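PDB 3QVO: NmrA family protein from Shigella flexneri 2a, which is of unknown function but, as a Rossmann-fold member of the NmrA family, probably binds NAD(P). Local coordinates for residues N25-G30 with K83-G88; L53-R56 with K60-K63; A111-D116 with S161-T166; R119-L124 with T205-K210; K198-L203 with I219-P224. All blocks are in the same frame, centred on the assembly; numbering follows the deposited sequence.

Contact 1 of 5, residues N25-G30 with K83-G88; sequences NVLILG and KQAMQG. With MNB (5-mercapto-2-nitro-benzoic acid), chain B.
Asn25 reaches from strand 24-29 to the turn that follows helix 79-86, where its amide nitrogen ND2 donates to the carbonyl oxygen O of Gly88 at 2.9 Å. The N-H...O angle is 177° and the acceptor lies almost in the amide plane of Asn25, yet the donor stands above the carbonyl plane of Gly88. The backbone N of Asn25 bonds the carboxylate of Asp90, which ties the start of strand 24-29 to the residues just before strand 91-95. Two residues on, Leu27 points the same way and forms the apolar half of the contact. With CG anti to the backbone N (chi1 175°), its two methyls divide the helix end between them: Leu27 CD1 lies 4.2 Å from Ala85 CB, while Leu27 CD2 meets Met86 CE, a selenomethionine methyl, at 3.9 Å. The Met86 chain bends at its second and third torsions and crosses Leu27 at about a right angle. Beyond the helix end, Gln87 faces the bound mercapto-nitrobenzoate, its CA 3.6 Å from MNB S5. The chemistry is thus a nearly straight hydrogen bond from the Asn25 amide at the more exposed end and dispersive packing where helix 79-86 meets strand 24-29.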
# COMPACT_ATOMS: atom_id res chain seq x y z
N ASN A 25 1.70 -1.38 -15.75
CA ASN A 25 2.94 -1.55 -14.99
C ASN A 25 2.73 -1.14 -13.55
O ASN A 25 2.52 0.03 -13.27
CB ASN A 25 4.04 -0.70 -15.63
CG ASN A 25 4.52 -1.26 -16.98
OD1 ASN A 25 4.27 -2.39 -17.29
ND2 ASN A 25 5.28 -0.47 -17.74
N VAL A 26 2.79 -2.11 -12.64
CA VAL A 26 2.56 -1.87 -11.24
C VAL A 26 3.86 -2.05 -10.47
O VAL A 26 4.54 -3.07 -10.65
CB VAL A 26 1.52 -2.84 -10.71
CG1 VAL A 26 1.35 -2.67 -9.25
CG2 VAL A 26 0.21 -2.63 -11.42
N LEU A 27 4.24 -1.04 -9.67
CA LEU A 27 5.43 -1.13 -8.82
C LEU A 27 5.02 -1.36 -7.39
O LEU A 27 4.24 -0.58 -6.85
CB LEU A 27 6.25 0.15 -8.93
CG LEU A 27 7.46 0.31 -8.04
CD1 LEU A 27 8.53 -0.77 -8.29
CD2 LEU A 27 7.97 1.72 -8.19
N ILE A 28 5.50 -2.45 -6.79
CA ILE A 28 5.16 -2.80 -5.44
C ILE A 28 6.39 -2.48 -4.60
O ILE A 28 7.43 -3.16 -4.71
CB ILE A 28 4.74 -4.28 -5.35
CG1 ILE A 28 3.50 -4.50 -6.23
CG2 ILE A 28 4.46 -4.68 -3.90
CD1 ILE A 28 2.94 -5.86 -6.24
N LEU A 29 6.29 -1.43 -3.77
CA LEU A 29 7.37 -1.06 -2.86
C LEU A 29 7.19 -1.75 -1.55
O LEU A 29 6.12 -1.71 -1.01
CB LEU A 29 7.34 0.43 -2.63
CG LEU A 29 7.54 1.23 -3.90
CD1 LEU A 29 7.26 2.69 -3.53
CD2 LEU A 29 8.97 0.97 -4.43
N GLY A 30 8.21 -2.40 -1.02
CA GLY A 30 8.04 -3.22 0.21
C GLY A 30 7.44 -4.58 -0.13
O GLY A 30 6.55 -5.10 0.55
N LYS A 83 14.20 5.70 -8.40
CA LYS A 83 13.94 6.28 -9.74
C LYS A 83 14.11 5.24 -10.83
O LYS A 83 13.28 5.14 -11.74
CB LYS A 83 14.80 7.51 -10.02
N GLN A 84 15.15 4.42 -10.78
CA GLN A 84 15.30 3.39 -11.85
C GLN A 84 14.09 2.51 -11.95
O GLN A 84 13.64 2.16 -13.05
CB GLN A 84 16.47 2.48 -11.61
CG GLN A 84 17.79 3.19 -11.35
CD GLN A 84 18.49 3.58 -12.61
OE1 GLN A 84 17.86 3.80 -13.65
NE2 GLN A 84 19.80 3.67 -12.53
N ALA A 85 13.59 2.09 -10.78
CA ALA A 85 12.48 1.17 -10.70
C ALA A 85 11.17 1.83 -11.11
O ALA A 85 10.21 1.16 -11.54
CB ALA A 85 12.36 0.63 -9.26
N MSE A 86 11.12 3.14 -10.92
CA MSE A 86 9.94 3.92 -11.14
C MSE A 86 9.71 4.19 -12.59
O MSE A 86 8.58 4.48 -12.98
CB MSE A 86 10.05 5.27 -10.37
CG MSE A 86 8.82 6.14 -10.51
SE MSE A 86 7.25 5.39 -9.59
CE MSE A 86 7.98 5.55 -7.73
N GLN A 87 10.77 4.17 -13.37
CA GLN A 87 10.64 4.54 -14.80
C GLN A 87 9.61 3.69 -15.55
O GLN A 87 9.67 2.48 -15.46
CB GLN A 87 11.98 4.41 -15.53
CG GLN A 87 11.95 4.98 -16.98
CD GLN A 87 13.36 5.34 -17.50
OE1 GLN A 87 14.40 4.85 -16.99
NE2 GLN A 87 13.42 6.23 -18.50
N GLY A 88 8.67 4.32 -16.26
CA GLY A 88 7.71 3.58 -17.06
C GLY A 88 6.52 2.98 -16.32
O GLY A 88 5.73 2.28 -16.94
C6 MNB B . 13.41 9.42 -15.83
C1 MNB B . 14.40 10.34 -16.12
C2 MNB B . 15.10 10.98 -15.09
C3 MNB B . 14.81 10.70 -13.73
C4 MNB B . 13.82 9.78 -13.45
C5 MNB B . 13.13 9.15 -14.50
S5 MNB B . 11.89 7.90 -14.18
C10 MNB B . 14.64 10.57 -17.62
O12 MNB B . 13.77 11.28 -18.26
O11 MNB B . 15.67 9.99 -18.06
N7 MNB B . 16.08 11.88 -15.36
O9 MNB B . 16.87 12.44 -14.30
O8 MNB B . 16.36 12.23 -16.64

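Contact 2 of 5, residues L53-R56 with K60-K63; sequences LFAR and KIHK
Ile61 and the strand residues Leu53 and Ala55 meet through aliphatic carbon alone. A single methyl does the touching: Ile61 CD1 is 4.2 Å from Leu53 CB and equally 4.2 Å from Ala55 CB, so it sits over the strand between two side chains two positions apart. Its reach follows from an extended branch, CG1 lying anti to the carbonyl carbon (chi1 -70°) and CD1 continuing outward (chi2 176°). Leu53 offers its CB rather than its methyls to this neighbour; one of those methyls, Leu53 CD2, packs instead on Ile28 of strand 24-29. All three residues are buried, although the shared surface is modest at 118 Å² and the nearest alpha carbons, those of Ala55 and Ile61, remain 8.1 Å apart.

Strand 49-55 is an inner strand in the parallel part of the Rossmann-type sheet, paired with strand 24-29 at one edge and strand 69-73 at the other, and the loop that carries Ile61 is the connection leading from it to strand 69-73. The chain therefore folds back over a face of the strand it has just left.

Backbone hydrogen bonds join the strand to its neighbours instead of to this loop: Leu53 and Ala55 pair with Ile72, and Phe54 pairs with Ile28. Further apolar packing comes from Ile71, whose side chain touches both Leu53 and Ile61. Phe54, pointing away from the loop, packs against Leu27 and Leu29.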
# COMPACT_ATOMS: atom_id res chain seq x y z
N LEU A 53 8.68 -5.84 -8.32
CA LEU A 53 8.67 -6.12 -6.89
C LEU A 53 9.98 -5.63 -6.31
O LEU A 53 11.04 -6.24 -6.49
CB LEU A 53 8.50 -7.61 -6.66
CG LEU A 53 7.33 -8.27 -7.39
CD1 LEU A 53 7.26 -9.76 -7.02
CD2 LEU A 53 5.97 -7.60 -7.14
N PHE A 54 9.89 -4.50 -5.61
CA PHE A 54 11.02 -3.77 -5.09
C PHE A 54 11.12 -4.08 -3.61
O PHE A 54 10.20 -3.78 -2.87
CB PHE A 54 10.70 -2.31 -5.30
CG PHE A 54 11.82 -1.36 -5.04
CD1 PHE A 54 12.70 -1.00 -6.06
CD2 PHE A 54 11.91 -0.73 -3.80
CE1 PHE A 54 13.68 -0.04 -5.82
CE2 PHE A 54 12.90 0.20 -3.54
CZ PHE A 54 13.80 0.56 -4.55
N ALA A 55 12.24 -4.67 -3.19
CA ALA A 55 12.46 -4.98 -1.82
C ALA A 55 13.93 -4.95 -1.42
O ALA A 55 14.82 -5.18 -2.22
CB ALA A 55 11.89 -6.36 -1.51
N ARG A 56 14.14 -4.70 -0.13
CA ARG A 56 15.42 -4.57 0.47
C ARG A 56 16.14 -5.90 0.42
O ARG A 56 17.31 -5.97 0.07
CB ARG A 56 15.26 -4.14 1.94
CG ARG A 56 15.41 -2.63 2.20
CD ARG A 56 15.10 -2.25 3.66
NE ARG A 56 16.31 -2.17 4.51
CZ ARG A 56 16.79 -1.05 5.07
NH1 ARG A 56 16.19 0.15 4.87
NH2 ARG A 56 17.90 -1.10 5.83
N LYS A 60 14.05 -12.96 0.26
CA LYS A 60 12.99 -13.34 1.18
C LYS A 60 11.65 -12.89 0.61
O LYS A 60 10.72 -12.60 1.36
CB LYS A 60 13.25 -12.72 2.57
CG LYS A 60 14.60 -13.18 3.19
CD LYS A 60 15.01 -12.42 4.48
CE LYS A 60 16.33 -13.01 5.06
NZ LYS A 60 16.40 -13.03 6.56
N ILE A 61 11.56 -12.80 -0.72
CA ILE A 61 10.26 -12.77 -1.39
C ILE A 61 9.83 -14.23 -1.63
O ILE A 61 10.55 -14.99 -2.31
CB ILE A 61 10.29 -12.02 -2.72
CG1 ILE A 61 10.49 -10.51 -2.47
CG2 ILE A 61 9.02 -12.26 -3.49
CD1 ILE A 61 10.63 -9.68 -3.72
N HIS A 62 8.67 -14.57 -1.05
CA HIS A 62 8.05 -15.93 -1.14
C HIS A 62 7.93 -16.39 -2.57
O HIS A 62 7.55 -15.62 -3.44
CB HIS A 62 6.60 -15.94 -0.59
CG HIS A 62 6.49 -16.16 0.89
ND1 HIS A 62 6.84 -15.21 1.82
CD2 HIS A 62 5.96 -17.20 1.59
CE1 HIS A 62 6.58 -15.66 3.03
NE2 HIS A 62 6.04 -16.87 2.92
N LYS A 63 8.19 -17.68 -2.77
CA LYS A 63 8.23 -18.31 -4.09
C LYS A 63 6.85 -18.94 -4.55
O LYS A 63 5.83 -18.78 -3.84
CB LYS A 63 9.34 -19.39 -4.07
CG LYS A 63 10.74 -18.81 -3.88
CD LYS A 63 11.84 -19.76 -4.37
CE LYS A 63 12.26 -19.43 -5.82
NZ LYS A 63 13.35 -20.32 -6.32

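Contact 3 of 5, residues A111-D116 with S161-T166; sequences AMKACD and SGLEYT. With MNB (5-mercapto-2-nitro-benzoic acid), chain B.
Met112 and Leu163 run at a slant to each other, the selenomethionine end of one lying against the forked end of the other. Met112 SE is 3.9 Å from Leu163 CD1, and the bend at its third torsion (56°) turns the terminal methyl across the fork, leaving Met112 CE 4.0 Å from Leu163 CD2 and 4.1 Å from Leu163 CD1. The next residue, Lys113, takes a different course. Its chain is extended beyond CG and runs toward the turn at Ser161, where both Lys113 CE and Lys113 NZ approach the carbonyl oxygen O of Ser161 to 3.1 Å. Ser161 OG accepts from the backbone N of Leu163 at 3.2 Å in an ST turn and is also hydrogen-bonded to the carbonyl oxygen of Ile158. This turn shapes the backbone just ahead of Leu163.

Beyond Lys113 the helix ends in a Schellman motif with Asp116, at positive phi, as its C-prime residue. Cys115 in that ending carries the bound mercapto-nitrobenzoate through a disulfide, Cys115 SG to MNB S5 at 2.0 Å. Helix 101-114 here lies between two neighbours: Ala111, Met112 and Cys115 touch Met86 of helix 79-86, while Ile109 meets both Ser161 and Leu163 in the approach from helix 149-159 to strand 164-174.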
# COMPACT_ATOMS: atom_id res chain seq x y z
N ALA A 111 9.99 10.70 -6.61
CA ALA A 111 10.30 9.78 -7.70
C ALA A 111 9.11 9.67 -8.67
O ALA A 111 9.27 9.69 -9.89
CB ALA A 111 10.68 8.38 -7.14
N MSE A 112 7.91 9.52 -8.16
CA MSE A 112 6.73 9.55 -9.03
C MSE A 112 6.73 10.82 -9.89
O MSE A 112 6.58 10.75 -11.10
CB MSE A 112 5.47 9.47 -8.23
CG MSE A 112 5.34 8.16 -7.51
SE MSE A 112 3.75 7.88 -6.54
CE MSE A 112 2.48 8.16 -7.99
N LYS A 113 6.97 11.99 -9.27
CA LYS A 113 6.91 13.24 -9.99
C LYS A 113 8.00 13.34 -11.02
O LYS A 113 7.74 13.75 -12.15
CB LYS A 113 6.97 14.40 -9.04
CG LYS A 113 5.66 14.65 -8.33
CD LYS A 113 5.71 15.88 -7.47
CE LYS A 113 4.35 16.17 -6.80
NZ LYS A 113 4.44 17.33 -5.88
N ALA A 114 9.21 12.89 -10.66
CA ALA A 114 10.32 12.88 -11.58
C ALA A 114 10.00 11.98 -12.77
O ALA A 114 10.41 12.28 -13.88
CB ALA A 114 11.65 12.41 -10.91
N CYS A 115 9.36 10.84 -12.53
CA CYS A 115 9.14 9.88 -13.62
C CYS A 115 7.74 9.98 -14.27
O CYS A 115 7.36 9.12 -15.05
CB CYS A 115 9.32 8.50 -13.11
SG CYS A 115 10.94 8.17 -12.42
N ASP A 116 7.00 11.04 -13.99
CA ASP A 116 5.71 11.27 -14.60
C ASP A 116 4.70 10.17 -14.29
O ASP A 116 3.86 9.88 -15.09
CB ASP A 116 5.89 11.48 -16.10
CG ASP A 116 4.71 12.18 -16.76
OD1 ASP A 116 3.96 12.92 -16.08
OD2 ASP A 116 4.50 11.96 -17.98
N SER A 161 0.18 16.36 -2.39
CA SER A 161 1.11 16.06 -3.47
C SER A 161 0.64 16.37 -4.87
O SER A 161 1.45 16.43 -5.78
CB SER A 161 1.48 14.59 -3.43
OG SER A 161 0.34 13.80 -3.66
N GLY A 162 -0.67 16.52 -5.06
CA GLY A 162 -1.28 16.62 -6.36
C GLY A 162 -1.25 15.32 -7.17
O GLY A 162 -1.42 15.34 -8.40
N LEU A 163 -1.02 14.20 -6.51
CA LEU A 163 -0.97 12.91 -7.17
C LEU A 163 -2.37 12.33 -7.10
O LEU A 163 -3.19 12.77 -6.33
CB LEU A 163 0.05 11.95 -6.51
CG LEU A 163 1.54 12.30 -6.60
CD1 LEU A 163 2.40 11.48 -5.65
CD2 LEU A 163 2.08 12.13 -8.02
N GLU A 164 -2.61 11.30 -7.91
CA GLU A 164 -3.88 10.58 -7.88
C GLU A 164 -3.73 9.49 -6.82
O GLU A 164 -3.31 8.38 -7.13
CB GLU A 164 -4.21 10.02 -9.28
CG GLU A 164 -4.73 11.09 -10.28
CD GLU A 164 -4.90 10.58 -11.72
OE1 GLU A 164 -4.29 9.55 -12.10
OE2 GLU A 164 -5.63 11.25 -12.50
N TYR A 165 -4.04 9.83 -5.58
CA TYR A 165 -3.72 8.96 -4.45
C TYR A 165 -4.92 8.25 -3.88
O TYR A 165 -6.03 8.69 -4.03
CB TYR A 165 -3.01 9.75 -3.33
CG TYR A 165 -3.90 10.76 -2.62
CD1 TYR A 165 -4.72 10.36 -1.59
CD2 TYR A 165 -3.92 12.09 -2.99
CE1 TYR A 165 -5.55 11.25 -0.96
CE2 TYR A 165 -4.73 13.00 -2.38
CZ TYR A 165 -5.56 12.57 -1.35
OH TYR A 165 -6.39 13.43 -0.67
N THR A 166 -4.68 7.12 -3.26
CA THR A 166 -5.61 6.53 -2.34
C THR A 166 -4.77 6.13 -1.13
O THR A 166 -3.80 5.38 -1.26
CB THR A 166 -6.26 5.30 -2.92
OG1 THR A 166 -6.85 5.59 -4.21
CG2 THR A 166 -7.29 4.74 -1.92
C6 MNB B . 13.41 9.42 -15.83
C1 MNB B . 14.40 10.34 -16.12
C2 MNB B . 15.10 10.98 -15.09
C3 MNB B . 14.81 10.70 -13.73
C4 MNB B . 13.82 9.78 -13.45
C5 MNB B . 13.13 9.15 -14.50
S5 MNB B . 11.89 7.90 -14.18
C10 MNB B . 14.64 10.57 -17.62
O12 MNB B . 13.77 11.28 -18.26
O11 MNB B . 15.67 9.99 -18.06
N7 MNB B . 16.08 11.88 -15.36
O9 MNB B . 16.87 12.44 -14.30
O8 MNB B . 16.36 12.23 -16.64

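Contact 4 of 5, residues R119-L124 with T205-K210; sequences RLIFVL and TDIIDK
Ile207 receives two strand side chains on one methyl. Its CG2 branch lies 3.5 Å from Ile121 CD1, tighter than usual van der Waals spacing, and 3.3 Å from Arg119 NH1. The two isoleucines slide past each other in opposite directions, whereas Arg119 crosses Ile207 at about a right angle with its guanidinium oblique to the methyl. Ile121 CD1 has a second neighbour in Ile208 CG1 at 3.9 Å, so this one methyl is wedged between consecutive residues of the helix. A chi2 of 170° in Ile121 stretches its CG1 arm straight toward the helix.

Behind these carbons the backbones are arranged as in a Rossmann-type alpha/beta sandwich: helix 197-209 lies over a face of the sheet and runs antiparallel to strand 119-123; the N-to-C directions of the short segments differ by 176° and their axes come no nearer than 10.2 Å. Ile121 and Ile207 have the nearest alpha carbons, 8.2 Å apart.

The next shell fixes the arginine. Its chain bends at the second torsion (72°), and three acceptors hold its nitrogens: NE bonds the carbonyl oxygen of Pro211, just past the helix end, NH2 that of Glu164, and NH1 the hydroxyl OG1 of Thr166. A buried cationic group is thus satisfied by neutral oxygens from strand 164-174 and the helix exit. Farther out, Ile121 also packs on Leu168 and Ile207 on Thr166, while the carbonyl oxygen of Ile208 accepts from Lys24 NZ.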
# COMPACT_ATOMS: atom_id res chain seq x y z
N ARG A 119 -0.41 7.64 -10.17
CA ARG A 119 -1.35 6.85 -9.37
C ARG A 119 -0.66 6.08 -8.26
O ARG A 119 0.17 5.20 -8.54
CB ARG A 119 -2.13 5.88 -10.27
CG ARG A 119 -3.32 5.26 -9.57
CD ARG A 119 -4.44 6.23 -9.37
NE ARG A 119 -5.59 5.60 -8.74
CZ ARG A 119 -5.83 5.54 -7.44
NH1 ARG A 119 -6.91 4.94 -7.03
NH2 ARG A 119 -5.04 6.11 -6.55
N LEU A 120 -1.02 6.43 -7.01
CA LEU A 120 -0.43 5.88 -5.80
C LEU A 120 -1.46 5.27 -4.87
O LEU A 120 -2.49 5.90 -4.55
CB LEU A 120 0.31 6.99 -5.04
CG LEU A 120 0.93 6.67 -3.66
CD1 LEU A 120 2.10 5.64 -3.77
CD2 LEU A 120 1.36 7.96 -2.97
N ILE A 121 -1.19 4.04 -4.43
CA ILE A 121 -1.97 3.37 -3.38
C ILE A 121 -1.01 3.21 -2.23
O ILE A 121 0.04 2.58 -2.39
CB ILE A 121 -2.49 1.98 -3.84
CG1 ILE A 121 -3.31 2.14 -5.12
CG2 ILE A 121 -3.32 1.34 -2.74
CD1 ILE A 121 -3.68 0.82 -5.82
N PHE A 122 -1.32 3.83 -1.09
CA PHE A 122 -0.37 3.92 -0.01
C PHE A 122 -1.02 3.45 1.30
O PHE A 122 -2.03 4.02 1.77
CB PHE A 122 0.12 5.36 0.11
CG PHE A 122 1.44 5.54 0.90
CD1 PHE A 122 1.46 5.54 2.26
CD2 PHE A 122 2.64 5.75 0.24
CE1 PHE A 122 2.66 5.74 2.96
CE2 PHE A 122 3.84 5.93 0.92
CZ PHE A 122 3.85 5.93 2.27
N VAL A 123 -0.44 2.40 1.86
CA VAL A 123 -0.95 1.77 3.08
C VAL A 123 -0.27 2.35 4.26
O VAL A 123 0.96 2.36 4.32
CB VAL A 123 -0.74 0.25 3.10
CG1 VAL A 123 -1.30 -0.36 4.44
CG2 VAL A 123 -1.47 -0.36 1.92
N LEU A 124 -1.08 2.87 5.19
CA LEU A 124 -0.55 3.30 6.48
C LEU A 124 -1.12 2.44 7.59
O LEU A 124 -2.27 2.61 8.03
CB LEU A 124 -0.81 4.80 6.73
CG LEU A 124 0.05 5.77 5.90
CD1 LEU A 124 -0.59 7.16 5.86
CD2 LEU A 124 1.49 5.84 6.43
N THR A 205 -6.04 -4.82 -5.00
CA THR A 205 -6.17 -5.44 -6.30
C THR A 205 -7.34 -4.88 -7.11
O THR A 205 -7.20 -4.64 -8.31
CB THR A 205 -6.26 -6.97 -6.16
OG1 THR A 205 -5.01 -7.46 -5.66
CG2 THR A 205 -6.48 -7.62 -7.51
N ASP A 206 -8.48 -4.66 -6.46
CA ASP A 206 -9.60 -4.01 -7.15
C ASP A 206 -9.23 -2.61 -7.65
O ASP A 206 -9.65 -2.24 -8.74
CB ASP A 206 -10.84 -3.97 -6.28
CG ASP A 206 -11.49 -5.36 -6.10
OD1 ASP A 206 -10.99 -6.38 -6.67
OD2 ASP A 206 -12.51 -5.43 -5.37
N ILE A 207 -8.39 -1.88 -6.91
CA ILE A 207 -8.03 -0.52 -7.31
C ILE A 207 -7.02 -0.61 -8.47
O ILE A 207 -7.10 0.11 -9.45
CB ILE A 207 -7.44 0.29 -6.16
CG1 ILE A 207 -8.43 0.46 -5.01
CG2 ILE A 207 -6.97 1.69 -6.63
CD1 ILE A 207 -7.86 1.26 -3.79
N ILE A 208 -6.08 -1.53 -8.36
CA ILE A 208 -5.14 -1.75 -9.43
C ILE A 208 -5.89 -2.15 -10.70
O ILE A 208 -5.60 -1.67 -11.81
CB ILE A 208 -4.17 -2.86 -9.05
CG1 ILE A 208 -3.21 -2.35 -8.00
CG2 ILE A 208 -3.42 -3.37 -10.30
CD1 ILE A 208 -2.24 -3.38 -7.44
N ASP A 209 -6.88 -3.01 -10.54
CA ASP A 209 -7.70 -3.39 -11.69
C ASP A 209 -8.48 -2.23 -12.28
O ASP A 209 -8.58 -2.14 -13.49
CB ASP A 209 -8.68 -4.54 -11.37
CG ASP A 209 -9.11 -5.28 -12.63
OD1 ASP A 209 -8.18 -5.70 -13.40
OD2 ASP A 209 -10.34 -5.41 -12.89
N LYS A 210 -9.07 -1.39 -11.43
CA LYS A 210 -9.84 -0.20 -11.85
C LYS A 210 -9.34 1.01 -11.07
O LYS A 210 -9.84 1.34 -10.00
CB LYS A 210 -11.32 -0.42 -11.58
CG LYS A 210 -11.88 -1.53 -12.47
CD LYS A 210 -13.36 -1.86 -12.23
CE LYS A 210 -13.83 -2.80 -13.34
NZ LYS A 210 -15.31 -2.86 -13.44

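Contact 5 of 5, residues K198-L203 with I219-P224; sequences KSVAAL and IGINQP
Ile221 contributes the largest share of this interface, directing its CD1 methyl from strand 217-222 at two residues of helix 197-209. Ile221 CD1 is 3.9 Å from Leu203 CD2 and also 3.9 Å from Val200 CG1, entering between side chains three positions apart on the helix. Both neighbours meet it at a slant. Leu203 adds a touch further back, its CD2 lying 4.1 Å from Ile221 CG1, because its own CG stands anti to the backbone N (chi1 -176°) and carries the fork toward the strand. Val200 brings both methyls near, with CG2 the more distant at 4.2 Å from Ile221 CD1.

This is helix-on-sheet packing at one end of the mixed sheet of the Rossmann-type fold: strand 217-222 pairs in parallel with strand 164-174 and antiparallel with strand 182-184, and the helix lies over its face. The alpha carbons of Val200 and Ile221 come within 7.3 Å. Leu168 and Leu183, from those two flanking strands, each touch both Leu203 and Ile221 and so continue the apolar layer. On the strand, Asn222 points away from the helix; its ND2 makes a short, bent bond to Gln223 O, from above the carbonyl plane, and is also hydrogen-bonded to Glu182 OE2.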
# COMPACT_ATOMS: atom_id res chain seq x y z
N LYS A 198 -5.88 -10.35 3.81
CA LYS A 198 -6.44 -10.76 2.53
C LYS A 198 -7.50 -9.77 2.09
O LYS A 198 -7.59 -9.45 0.89
CB LYS A 198 -7.00 -12.17 2.65
CG LYS A 198 -7.16 -12.95 1.38
CD LYS A 198 -7.25 -14.48 1.67
CE LYS A 198 -5.81 -15.11 1.79
NZ LYS A 198 -5.79 -16.56 2.15
N SER A 199 -8.25 -9.22 3.04
CA SER A 199 -9.25 -8.22 2.72
C SER A 199 -8.58 -6.99 2.12
O SER A 199 -9.01 -6.47 1.08
CB SER A 199 -10.03 -7.79 3.95
OG SER A 199 -10.81 -8.87 4.51
N VAL A 200 -7.52 -6.54 2.77
CA VAL A 200 -6.86 -5.33 2.33
C VAL A 200 -6.22 -5.56 0.97
O VAL A 200 -6.27 -4.70 0.11
CB VAL A 200 -5.84 -4.84 3.36
CG1 VAL A 200 -5.18 -3.54 2.87
CG2 VAL A 200 -6.53 -4.64 4.70
N ALA A 201 -5.66 -6.74 0.76
CA ALA A 201 -5.11 -7.09 -0.55
C ALA A 201 -6.18 -7.08 -1.63
O ALA A 201 -5.94 -6.61 -2.74
CB ALA A 201 -4.40 -8.44 -0.52
N ALA A 202 -7.35 -7.60 -1.30
CA ALA A 202 -8.47 -7.60 -2.25
C ALA A 202 -8.81 -6.18 -2.68
O ALA A 202 -9.07 -5.94 -3.83
CB ALA A 202 -9.66 -8.28 -1.65
N LEU A 203 -8.84 -5.25 -1.75
CA LEU A 203 -9.12 -3.86 -2.11
C LEU A 203 -8.02 -3.32 -3.04
O LEU A 203 -8.31 -2.73 -4.04
CB LEU A 203 -9.20 -2.96 -0.87
CG LEU A 203 -9.60 -1.49 -1.12
CD1 LEU A 203 -10.94 -1.26 -1.93
CD2 LEU A 203 -9.68 -0.75 0.21
N ILE A 219 -9.01 6.21 3.42
CA ILE A 219 -10.08 5.27 3.74
C ILE A 219 -9.65 4.33 4.84
O ILE A 219 -8.60 3.68 4.73
CB ILE A 219 -10.32 4.36 2.52
CG1 ILE A 219 -10.63 5.14 1.26
CG2 ILE A 219 -11.41 3.35 2.78
CD1 ILE A 219 -10.43 4.28 0.03
N GLY A 220 -10.47 4.20 5.88
CA GLY A 220 -10.30 3.14 6.86
C GLY A 220 -10.94 1.86 6.35
O GLY A 220 -11.97 1.90 5.67
N ILE A 221 -10.31 0.72 6.67
CA ILE A 221 -10.80 -0.59 6.25
C ILE A 221 -10.96 -1.47 7.50
O ILE A 221 -9.99 -1.75 8.21
CB ILE A 221 -9.81 -1.29 5.28
CG1 ILE A 221 -9.24 -0.33 4.22
CG2 ILE A 221 -10.47 -2.49 4.55
CD1 ILE A 221 -7.86 -0.82 3.65
N ASN A 222 -12.18 -1.92 7.77
CA ASN A 222 -12.42 -2.88 8.86
C ASN A 222 -13.38 -4.03 8.47
O ASN A 222 -14.22 -3.88 7.61
CB ASN A 222 -12.97 -2.14 10.08
CG ASN A 222 -14.41 -1.72 9.90
OD1 ASN A 222 -14.67 -0.65 9.36
ND2 ASN A 222 -15.35 -2.58 10.33
N GLN A 223 -13.25 -5.16 9.16
CA GLN A 223 -14.18 -6.26 9.05
C GLN A 223 -15.49 -5.84 9.71
O GLN A 223 -15.45 -5.18 10.75
CB GLN A 223 -13.56 -7.49 9.74
CG GLN A 223 -14.34 -8.79 9.68
CD GLN A 223 -13.49 -9.99 10.15
OE1 GLN A 223 -12.29 -10.14 9.78
NE2 GLN A 223 -14.10 -10.85 10.97
N PRO A 224 -16.64 -6.12 9.09
CA PRO A 224 -17.89 -5.74 9.73
C PRO A 224 -18.15 -6.54 10.99
O PRO A 224 -17.75 -7.70 11.08
CB PRO A 224 -18.95 -6.08 8.68
CG PRO A 224 -18.23 -6.11 7.39
CD PRO A 224 -16.84 -6.55 7.70

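How the contacts relate
All five contacts reach one sheet. Contacts 1 and 2 adjoin through strands 24-29 and 49-55, where Ile28 O and Phe54 N are 2.9 Å apart, and the segments of contact 2 fall within the chain between those of contact 1. Contacts 1 and 3 share the ligand: Cys115 bears the mercapto-nitrobenzoate, Gln87 lies beside it, and Met86 CG is 3.5 Å from Cys115 SG. Contact 3 joins contact 4 by Thr166 OG1 and Arg119 NH1, 2.9 Å apart. Contacts 4 and 5 use successive parts of helix 197-209, their centres about 12 Å apart. Contact 5 lies across the chain's centre from contacts 1 and 3, about 24 Å from each, centre to centre.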